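Long-range contacts in RNA-dependent RNA polymerase (Qualyub virus, PDB 6DX1), which carries a viral OTU-domain cysteine protease, the part crystallised here, which probably removes ubiquitin and perhaps related modifiers from conjugated proteins: residues N16-N21 / G129-D134; L113-W118 / T139-L144; F24-F29 / E121-V126. One frame throughout, in Å; residues are numbered along the deposited sequence.

Contact 1. Residues N16-N21 / G129-D134; sequences NCSQAN and GIRWGD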
loop_
_atom_site.group_PDB
_atom_site.type_symbol
_atom_site.label_atom_id
_atom_site.label_comp_id
_atom_site.label_asym_id
_atom_site.label_seq_id
_atom_site.Cartn_x
_atom_site.Cartn_y
_atom_site.Cartn_z
ATOM N N ASN A 16 -2.669 -5.455 12.061
ATOM C CA ASN A 16 -2.160 -4.086 12.086
ATOM C C ASN A 16 -2.897 -3.157 11.124
ATOM O O ASN A 16 -2.421 -2.045 10.874
ATOM C CB ASN A 16 -0.640 -4.059 11.827
ATOM C CG ASN A 16 -0.262 -4.234 10.352
ATOM O OD1 ASN A 16 -0.998 -4.820 9.561
ATOM N ND2 ASN A 16 0.924 -3.729 9.992
ATOM N N CYS A 17 -4.071 -3.556 10.641
ATOM C CA CYS A 17 -4.835 -2.787 9.661
ATOM C C CYS A 17 -5.979 -2.048 10.345
ATOM O O CYS A 17 -6.705 -2.635 11.154
ATOM C CB CYS A 17 -5.388 -3.710 8.572
ATOM S SG CYS A 17 -6.407 -2.873 7.349
ATOM N N SER A 18 -6.126 -0.765 10.031
ATOM C CA SER A 18 -7.251 0.043 10.498
ATOM C C SER A 18 -7.785 0.883 9.337
ATOM O O SER A 18 -7.144 1.002 8.286
ATOM C CB SER A 18 -6.846 0.928 11.688
ATOM O OG SER A 18 -5.716 1.752 11.371
ATOM N N GLN A 19 -8.968 1.477 9.525
ATOM C CA GLN A 19 -9.616 2.212 8.435
ATOM C C GLN A 19 -10.376 3.413 8.986
ATOM O O GLN A 19 -10.738 3.449 10.162
ATOM C CB GLN A 19 -10.572 1.313 7.638
ATOM C CG GLN A 19 -11.819 0.913 8.414
ATOM C CD GLN A 19 -12.672 -0.096 7.662
ATOM O OE1 GLN A 19 -12.369 -0.450 6.525
ATOM N NE2 GLN A 19 -13.738 -0.563 8.299
ATOM N N ALA A 20 -10.645 4.387 8.115
ATOM C CA ALA A 20 -11.298 5.610 8.573
ATOM C C ALA A 20 -11.978 6.320 7.416
ATOM O O ALA A 20 -11.534 6.222 6.269
ATOM C CB ALA A 20 -10.281 6.554 9.223
ATOM N N ASN A 21 -13.048 7.057 7.731
ATOM C CA ASN A 21 -13.573 8.074 6.828
ATOM C C ASN A 21 -12.800 9.359 7.080
ATOM O O ASN A 21 -12.735 9.827 8.220
ATOM C CB ASN A 21 -15.068 8.298 7.047
ATOM C CG ASN A 21 -15.880 7.091 6.672
ATOM O OD1 ASN A 21 -15.709 6.549 5.584
ATOM N ND2 ASN A 21 -16.744 6.630 7.577
ATOM N N GLY A 129 -9.555 6.285 4.231
ATOM C CA GLY A 129 -8.216 5.739 4.317
ATOM C C GLY A 129 -8.247 4.341 4.903
ATOM O O GLY A 129 -9.114 4.001 5.708
ATOM N N ILE A 130 -7.305 3.516 4.455
ATOM C CA ILE A 130 -7.041 2.238 5.105
ATOM C C ILE A 130 -5.540 2.167 5.325
ATOM O O ILE A 130 -4.757 2.592 4.469
ATOM C CB ILE A 130 -7.576 1.036 4.292
ATOM C CG1 ILE A 130 -7.292 -0.279 5.016
ATOM C CG2 ILE A 130 -7.010 1.007 2.908
ATOM C CD1 ILE A 130 -8.347 -1.347 4.721
ATOM N N ARG A 131 -5.140 1.687 6.494
ATOM C CA ARG A 131 -3.780 1.890 6.968
ATOM C C ARG A 131 -3.238 0.591 7.538
ATOM O O ARG A 131 -3.962 -0.136 8.223
ATOM C CB ARG A 131 -3.782 3.001 8.031
ATOM C CG ARG A 131 -2.565 3.127 8.907
ATOM C CD ARG A 131 -2.829 4.247 9.932
ATOM N NE ARG A 131 -3.644 3.813 11.070
ATOM C CZ ARG A 131 -3.454 4.254 12.308
ATOM N NH1 ARG A 131 -2.493 5.142 12.543
ATOM N NH2 ARG A 131 -4.210 3.815 13.309
ATOM N N TRP A 132 -1.967 0.298 7.246
ATOM C CA TRP A 132 -1.235 -0.798 7.884
ATOM C C TRP A 132 -0.095 -0.183 8.682
ATOM O O TRP A 132 0.789 0.455 8.100
ATOM C CB TRP A 132 -0.692 -1.803 6.854
ATOM C CG TRP A 132 -1.775 -2.573 6.192
ATOM C CD1 TRP A 132 -2.182 -3.835 6.503
ATOM C CD2 TRP A 132 -2.620 -2.131 5.118
ATOM N NE1 TRP A 132 -3.221 -4.211 5.694
ATOM C CE2 TRP A 132 -3.513 -3.186 4.834
ATOM C CE3 TRP A 132 -2.700 -0.951 4.363
ATOM C CZ2 TRP A 132 -4.478 -3.101 3.834
ATOM C CZ3 TRP A 132 -3.663 -0.863 3.365
ATOM C CH2 TRP A 132 -4.543 -1.934 3.115
ATOM N N GLY A 133 -0.121 -0.366 9.998
ATOM C CA GLY A 133 0.805 0.291 10.905
ATOM C C GLY A 133 0.137 1.414 11.683
ATOM O O GLY A 133 -1.012 1.785 11.448
ATOM N N ASP A 134 0.906 1.991 12.615
ATOM C CA ASP A 134 0.375 2.934 13.598
ATOM C C ASP A 134 0.779 4.385 13.355
ATOM O O ASP A 134 0.483 5.245 14.195
ATOM C CB ASP A 134 0.817 2.531 15.011
ATOM C CG ASP A 134 0.170 1.249 15.482
ATOM O OD1 ASP A 134 0.881 0.230 15.586
ATOM O OD2 ASP A 134 -1.052 1.257 15.746
HETATM O O HOH W 1 -3.358 0.454 11.598
#

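Contact 2. Residues L113-W118 / T139-L144; sequences LTVIFW and TAINLL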
loop_
_atom_site.group_PDB
_atom_site.type_symbol
_atom_site.label_atom_id
_atom_site.label_comp_id
_atom_site.label_asym_id
_atom_site.label_seq_id
_atom_site.Cartn_x
_atom_site.Cartn_y
_atom_site.Cartn_z
ATOM N N LEU A 113 7.410 0.529 8.567
ATOM C CA LEU A 113 6.751 1.813 8.461
ATOM C C LEU A 113 5.289 1.579 8.134
ATOM O O LEU A 113 4.841 0.443 7.949
ATOM C CB LEU A 113 7.412 2.710 7.415
ATOM C CG LEU A 113 7.824 2.058 6.101
ATOM C CD1 LEU A 113 6.649 1.556 5.297
ATOM C CD2 LEU A 113 8.638 3.051 5.286
ATOM N N THR A 114 4.556 2.673 8.049
ATOM C CA THR A 114 3.127 2.623 7.816
ATOM C C THR A 114 2.838 2.763 6.327
ATOM O O THR A 114 3.543 3.476 5.614
ATOM C CB THR A 114 2.468 3.734 8.634
ATOM O OG1 THR A 114 2.729 3.474 10.020
ATOM C CG2 THR A 114 0.974 3.829 8.386
ATOM N N VAL A 115 1.816 2.047 5.853
ATOM C CA VAL A 115 1.347 2.133 4.472
ATOM C C VAL A 115 -0.112 2.563 4.516
ATOM O O VAL A 115 -0.908 1.960 5.249
ATOM C CB VAL A 115 1.493 0.784 3.738
ATOM C CG1 VAL A 115 0.952 0.880 2.304
ATOM C CG2 VAL A 115 2.943 0.304 3.742
ATOM N N ILE A 116 -0.471 3.591 3.742
ATOM C CA ILE A 116 -1.838 4.108 3.730
ATOM C C ILE A 116 -2.358 4.161 2.299
ATOM O O ILE A 116 -1.665 4.654 1.400
ATOM C CB ILE A 116 -1.938 5.501 4.376
ATOM C CG1 ILE A 116 -1.336 5.476 5.781
ATOM C CG2 ILE A 116 -3.404 5.936 4.442
ATOM C CD1 ILE A 116 -1.234 6.887 6.385
ATOM N N PHE A 117 -3.570 3.639 2.093
ATOM C CA PHE A 117 -4.328 3.804 0.849
ATOM C C PHE A 117 -5.370 4.893 1.063
ATOM O O PHE A 117 -6.274 4.729 1.895
ATOM C CB PHE A 117 -5.081 2.530 0.455
ATOM C CG PHE A 117 -4.225 1.310 0.170
ATOM C CD1 PHE A 117 -2.838 1.359 0.132
ATOM C CD2 PHE A 117 -4.864 0.087 -0.072
ATOM C CE1 PHE A 117 -2.095 0.202 -0.145
ATOM C CE2 PHE A 117 -4.132 -1.067 -0.348
ATOM C CZ PHE A 117 -2.755 -1.015 -0.387
ATOM N N TRP A 118 -5.297 5.960 0.270
ATOM C CA TRP A 118 -6.239 7.070 0.364
ATOM C C TRP A 118 -7.203 6.986 -0.817
ATOM O O TRP A 118 -6.791 7.159 -1.972
ATOM C CB TRP A 118 -5.489 8.401 0.364
ATOM C CG TRP A 118 -4.522 8.624 1.496
ATOM C CD1 TRP A 118 -3.148 8.623 1.424
ATOM C CD2 TRP A 118 -4.850 8.948 2.856
ATOM N NE1 TRP A 118 -2.603 8.917 2.668
ATOM C CE2 TRP A 118 -3.631 9.119 3.557
ATOM C CE3 TRP A 118 -6.059 9.099 3.551
ATOM C CZ2 TRP A 118 -3.586 9.438 4.921
ATOM C CZ3 TRP A 118 -6.011 9.418 4.911
ATOM C CH2 TRP A 118 -4.789 9.578 5.577
ATOM N N THR A 139 4.882 9.734 8.277
ATOM C CA THR A 139 5.788 8.599 8.430
ATOM C C THR A 139 5.329 7.392 7.618
ATOM O O THR A 139 5.614 6.242 7.982
ATOM C CB THR A 139 5.924 8.200 9.894
ATOM O OG1 THR A 139 4.707 7.572 10.327
ATOM C CG2 THR A 139 6.222 9.428 10.757
ATOM N N ALA A 140 4.604 7.631 6.532
ATOM C CA ALA A 140 3.990 6.538 5.791
ATOM C C ALA A 140 4.400 6.562 4.327
ATOM O O ALA A 140 4.833 7.588 3.780
ATOM C CB ALA A 140 2.455 6.589 5.874
ATOM N N ILE A 141 4.261 5.394 3.704
ATOM C CA ILE A 141 4.129 5.316 2.254
ATOM C C ILE A 141 2.661 5.595 1.947
ATOM O O ILE A 141 1.787 4.804 2.311
ATOM C CB ILE A 141 4.551 3.949 1.712
ATOM C CG1 ILE A 141 5.970 3.598 2.168
ATOM C CG2 ILE A 141 4.440 3.928 0.184
ATOM C CD1 ILE A 141 6.441 2.216 1.700
ATOM N N ASN A 142 2.391 6.722 1.304
ATOM C CA ASN A 142 1.040 7.161 0.979
ATOM C C ASN A 142 0.723 6.842 -0.473
ATOM O O ASN A 142 1.448 7.269 -1.370
ATOM C CB ASN A 142 0.891 8.666 1.217
ATOM C CG ASN A 142 1.071 9.040 2.675
ATOM O OD1 ASN A 142 0.124 8.979 3.457
ATOM N ND2 ASN A 142 2.291 9.409 3.055
ATOM N N LEU A 143 -0.379 6.127 -0.705
ATOM C CA LEU A 143 -0.807 5.791 -2.056
ATOM C C LEU A 143 -2.186 6.380 -2.331
ATOM O O LEU A 143 -3.069 6.369 -1.463
ATOM C CB LEU A 143 -0.859 4.271 -2.262
ATOM C CG LEU A 143 0.419 3.458 -2.068
ATOM C CD1 LEU A 143 0.245 2.088 -2.711
ATOM C CD2 LEU A 143 1.627 4.165 -2.653
ATOM N N LEU A 144 -2.381 6.894 -3.542
ATOM C CA LEU A 144 -3.702 7.348 -3.957
ATOM C C LEU A 144 -4.390 6.155 -4.606
ATOM O O LEU A 144 -3.905 5.625 -5.614
ATOM C CB LEU A 144 -3.616 8.533 -4.914
ATOM C CG LEU A 144 -4.941 9.239 -5.194
ATOM C CD1 LEU A 144 -5.404 10.025 -3.962
ATOM C CD2 LEU A 144 -4.842 10.165 -6.410
HETATM O O HOH W 2 5.298 4.391 10.609
#

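Contact 3. Residues F24-F29 / E121-V126; sequences FSYREF and EDDVWV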
loop_
_atom_site.group_PDB
_atom_site.type_symbol
_atom_site.label_atom_id
_atom_site.label_comp_id
_atom_site.label_asym_id
_atom_site.label_seq_id
_atom_site.Cartn_x
_atom_site.Cartn_y
_atom_site.Cartn_z
ATOM N N PHE A 24 -10.668 15.170 2.515
ATOM C CA PHE A 24 -9.758 16.286 2.289
ATOM C C PHE A 24 -9.368 16.331 0.820
ATOM O O PHE A 24 -9.416 15.318 0.122
ATOM C CB PHE A 24 -8.500 16.187 3.165
ATOM C CG PHE A 24 -7.653 14.960 2.908
ATOM C CD1 PHE A 24 -7.910 13.775 3.585
ATOM C CD2 PHE A 24 -6.584 14.998 2.029
ATOM C CE1 PHE A 24 -7.125 12.646 3.386
ATOM C CE2 PHE A 24 -5.793 13.870 1.824
ATOM C CZ PHE A 24 -6.066 12.691 2.498
ATOM N N SER A 25 -8.986 17.519 0.366
ATOM C CA SER A 25 -8.428 17.679 -0.970
ATOM C C SER A 25 -6.958 17.279 -0.908
ATOM O O SER A 25 -6.187 17.885 -0.156
ATOM C CB SER A 25 -8.608 19.130 -1.425
ATOM O OG SER A 25 -7.849 19.417 -2.588
ATOM N N TYR A 26 -6.570 16.219 -1.635
ATOM C CA TYR A 26 -5.241 15.664 -1.390
ATOM C C TYR A 26 -4.135 16.654 -1.747
ATOM O O TYR A 26 -3.054 16.598 -1.154
ATOM C CB TYR A 26 -5.045 14.325 -2.119
ATOM C CG TYR A 26 -4.917 14.352 -3.639
ATOM C CD1 TYR A 26 -3.742 14.775 -4.254
ATOM C CD2 TYR A 26 -5.952 13.892 -4.448
ATOM C CE1 TYR A 26 -3.619 14.783 -5.649
ATOM C CE2 TYR A 26 -5.834 13.885 -5.844
ATOM C CZ TYR A 26 -4.665 14.337 -6.429
ATOM O OH TYR A 26 -4.543 14.339 -7.803
ATOM N N ARG A 27 -4.397 17.576 -2.680
ATOM C CA ARG A 27 -3.376 18.548 -3.069
ATOM C C ARG A 27 -2.998 19.491 -1.933
ATOM O O ARG A 27 -1.958 20.166 -2.014
ATOM C CB ARG A 27 -3.862 19.360 -4.269
ATOM C CG ARG A 27 -3.697 18.662 -5.602
ATOM C CD ARG A 27 -4.428 19.426 -6.703
ATOM N NE ARG A 27 -4.478 18.672 -7.954
ATOM C CZ ARG A 27 -5.390 17.743 -8.225
ATOM N NH1 ARG A 27 -6.323 17.448 -7.322
ATOM N NH2 ARG A 27 -5.367 17.102 -9.389
ATOM N N GLU A 28 -3.810 19.574 -0.877
ATOM C CA GLU A 28 -3.427 20.410 0.251
ATOM C C GLU A 28 -2.308 19.775 1.075
ATOM O O GLU A 28 -1.563 20.493 1.756
ATOM C CB GLU A 28 -4.659 20.721 1.116
ATOM C CG GLU A 28 -4.385 20.888 2.615
ATOM C CD GLU A 28 -5.569 21.460 3.400
ATOM O OE1 GLU A 28 -6.712 20.990 3.210
ATOM O OE2 GLU A 28 -5.343 22.367 4.233
ATOM N N PHE A 29 -2.113 18.453 0.956
ATOM C CA PHE A 29 -1.143 17.728 1.759
ATOM C C PHE A 29 -0.099 16.968 0.963
ATOM O O PHE A 29 0.912 16.564 1.545
ATOM C CB PHE A 29 -1.852 16.714 2.673
ATOM C CG PHE A 29 -2.805 17.347 3.634
ATOM C CD1 PHE A 29 -2.338 17.888 4.819
ATOM C CD2 PHE A 29 -4.154 17.428 3.346
ATOM C CE1 PHE A 29 -3.208 18.494 5.709
ATOM C CE2 PHE A 29 -5.031 18.022 4.238
ATOM C CZ PHE A 29 -4.551 18.561 5.418
ATOM N N GLU A 121 -11.951 9.246 -5.900
ATOM C CA GLU A 121 -12.657 8.882 -7.118
ATOM C C GLU A 121 -12.850 10.024 -8.107
ATOM O O GLU A 121 -13.312 9.772 -9.226
ATOM C CB GLU A 121 -14.010 8.278 -6.743
ATOM C CG GLU A 121 -13.807 7.100 -5.819
ATOM C CD GLU A 121 -15.093 6.481 -5.356
ATOM O OE1 GLU A 121 -15.781 7.087 -4.496
ATOM O OE2 GLU A 121 -15.421 5.379 -5.858
ATOM N N ASP A 122 -12.485 11.257 -7.755
ATOM C CA ASP A 122 -12.688 12.397 -8.646
ATOM C C ASP A 122 -11.393 13.160 -8.903
ATOM O O ASP A 122 -11.439 14.304 -9.365
ATOM C CB ASP A 122 -13.771 13.332 -8.086
ATOM C CG ASP A 122 -13.383 13.967 -6.751
ATOM O OD1 ASP A 122 -12.273 13.703 -6.254
ATOM O OD2 ASP A 122 -14.200 14.738 -6.190
ATOM N N ASP A 123 -10.242 12.547 -8.605
ATOM C CA ASP A 123 -8.906 13.150 -8.712
ATOM C C ASP A 123 -8.745 14.442 -7.901
ATOM O O ASP A 123 -7.834 15.236 -8.171
ATOM C CB ASP A 123 -8.502 13.405 -10.177
ATOM C CG ASP A 123 -7.011 13.733 -10.317
ATOM O OD1 ASP A 123 -6.181 13.026 -9.696
ATOM O OD2 ASP A 123 -6.672 14.718 -11.012
ATOM N N VAL A 124 -9.578 14.677 -6.881
ATOM C CA VAL A 124 -9.425 15.862 -6.041
ATOM C C VAL A 124 -9.588 15.499 -4.572
ATOM O O VAL A 124 -8.720 15.809 -3.748
ATOM C CB VAL A 124 -10.438 16.958 -6.426
ATOM C CG1 VAL A 124 -10.297 18.155 -5.496
ATOM C CG2 VAL A 124 -10.243 17.376 -7.885
ATOM N N TRP A 125 -10.706 14.845 -4.244
ATOM C CA TRP A 125 -11.123 14.631 -2.862
ATOM C C TRP A 125 -10.867 13.191 -2.437
ATOM O O TRP A 125 -11.365 12.251 -3.066
ATOM C CB TRP A 125 -12.606 14.985 -2.700
ATOM C CG TRP A 125 -12.815 16.462 -2.678
ATOM C CD1 TRP A 125 -13.101 17.278 -3.737
ATOM C CD2 TRP A 125 -12.710 17.308 -1.536
ATOM N NE1 TRP A 125 -13.192 18.584 -3.313
ATOM C CE2 TRP A 125 -12.956 18.626 -1.965
ATOM C CE3 TRP A 125 -12.451 17.072 -0.181
ATOM C CZ2 TRP A 125 -12.948 19.704 -1.089
ATOM C CZ3 TRP A 125 -12.439 18.145 0.688
ATOM C CH2 TRP A 125 -12.679 19.447 0.228
ATOM N N VAL A 126 -10.101 13.030 -1.367
ATOM C CA VAL A 126 -10.020 11.760 -0.660
ATOM C C VAL A 126 -11.194 11.681 0.304
ATOM O O VAL A 126 -11.556 12.683 0.927
ATOM C CB VAL A 126 -8.681 11.657 0.089
ATOM C CG1 VAL A 126 -8.706 10.501 1.087
ATOM C CG2 VAL A 126 -7.516 11.487 -0.902
HETATM O O HOH W 3 -6.806 17.722 -4.468
#

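Contact 1. Residues N16-N21 / G129-D134
Cys17 to Ala20 pair antiparallel with Gly129 to Trp132, the short strand axes 4.6 Å apart at closest and their directions 160° apart; Ser18–Arg131 and Ala20–Gly129 are the hydrogen-bonded pairs, Cys17–Trp132 and Gln19–Ile130 the non-hydrogen-bonded ones. One further backbone bond, from Gly133 N to Asn16 O, extends the pairing past the strand ends. On the face that carries Cys17 and Trp132, the cysteine lies over the indole. Its SG, anti to the backbone N (chi1 178°), sits 4.1 Å from the centroid of the five-membered ring of Trp132, a sulfur-aromatic contact, and CB of Cys17 makes a CH-pi contact over the same ring. SG of Cys17 also meets CG1 of Ile130 at 3.6 Å, touching the aliphatic branch as well as the indole. These strands, 17-25 and 125-132, are neighbours in the mixed sheet of the OTU domain, and helix 101-111 packs on Trp132 through Ser101, Ala104 and Ser108. The Asn16 side chain crosses that of Trp132 at about a right angle, its OD1 reaching the ring edge 3.4 Å from Trp132 CD1, while ND2 is hydrogen-bonded to Ser108. On the other face Arg131 approaches side-on: NE donates to Ser18 OG at 2.9 Å and NH2 to the same oxygen at 3.2 Å, both nearly in the guanidinium plane. A bend at chi3 (80°) turns the guanidinium toward the serine. Trp10 makes a cation-pi contact with Arg131, and one water is hydrogen-bonded to Ser18 OG (2.7 Å), Asn16 O and Gly133 O.

Contact 2. Residues L113-W118 / T139-L144
Trp118 reaches across to the strand of Asn142, and its side chain can be followed outward from the backbone. CB of Trp118 lies 3.7 Å from Leu143 O, the carbonyl that accepts the hydrogen bond of Trp118 N. With CG anti to the carbonyl carbon (chi1 -61°), the indole runs alongside the Asn142 side chain, and CD1 of Trp118 is again 3.7 Å from Leu143 O. Trp118 NE1 at the ring edge then donates to Asn142 OD1 at 2.8 Å, with an N-H...O angle of 173°. Ring and amide are nearly coplanar, 13° apart, and this polar pair is buried; the amide ND2 donates to Tyr137 O. Beyond NE1, CE2 of Trp118 lies 3.8 Å from Asn142 OD1; Ile116 CG2 lies over one face of the indole, which also meets Phe24 edge-to-face. Strands 114-120 and 140-146 run parallel here, inside the otherwise largely antiparallel sheet of the OTU domain, with backbone bonds alternating from Thr114 O through Ile116 to Trp118 N. On the Trp118 face, CD1 of Ile116 rests 3.7 Å from Ala140 CB. On the opposite face, which carries Val115, Phe117, Ile141 and Leu143, the packing is apolar: Phe117 lies beside Leu143, Phe117 CE1 to Leu143 CD1 4.0 Å; Leu113, just before the strand, brings CD1 to Ile141 CD1 at 3.7 Å. Helices 41-51 and 101-111 pack against this face, Phe42 touching both Phe117 and Leu143, and Leu111 touching Ile141.

Contact 3. Residues F24-F29 / E121-V126
Phe24 and Val126 pack side by side, the phenyl ring against the valine, with Phe24 CE1 3.5 Å from Val126 CG1. Val126 CB stands over one ring face, a CH-pi contact 3.9 Å from the Phe24 centroid and 18° off the normal. The ring is brought over the valine because Phe24 CG lies between its backbone N and carbonyl carbon (chi1 62°). Two backbone bonds join the same residues, the shorter from Val126 N to Phe24 O, and make them an antiparallel hydrogen-bonded pair. The rings of Trp118 and Phe24 meet edge-to-face, and Leu144 touches Val126, so the pair continues the apolar face formed by Trp118 and Leu144 on nearby strands. Here strand 17-25 ends against the start of strand 125-132, and each segment turns off: Asp122 OD1 accepts from Val124 N, an Asx turn, and from Trp125 N as well, completing an Asx motif. Tyr26 continues the pairing, its N bonding to Val124 O, with Tyr26 CB 4.0 Å from Val126 CG2. A water joins Arg27 N and NH1 to Val124 O and Ser25 OG. Tyr26 OH donates to Asp123 OD1 at 2.8 Å, from above the carboxylate plane; Lys32 forms a salt bridge to that same oxygen. Arg27 grips Asp123 end-on, NH1 to the backbone O at 2.8 Å and NH2 to OD2 at 3.2 Å, the latter a salt bridge, and the guanidinium stands 82° from the carboxylate plane.

In the fold
All three contacts belong to one mixed sheet. Contacts 1 and 3 hold the same two strands, 17-25 and 125-132, at opposite ends of their pairing, with centres about 18 Å apart; contact 2 joins strand 114-120, the next neighbour of 125-132, to strand 140-146. It is the buried one, its centre about 6 Å from the centre of the chain, and mostly apolar. Contact 1 is partly buried and pairs a sulfur-aromatic face with an arginine–serine grip on the other; contact 3, whose centre is about 17 Å from that of the chain, adds a salt bridge at a turn. Backbone bonds Trp132 N to Val115 O and Phe117 N to Ile130 O connect contacts 1 and 2, whereas contacts 2 and 3 meet through side chains around Trp118 and Leu144.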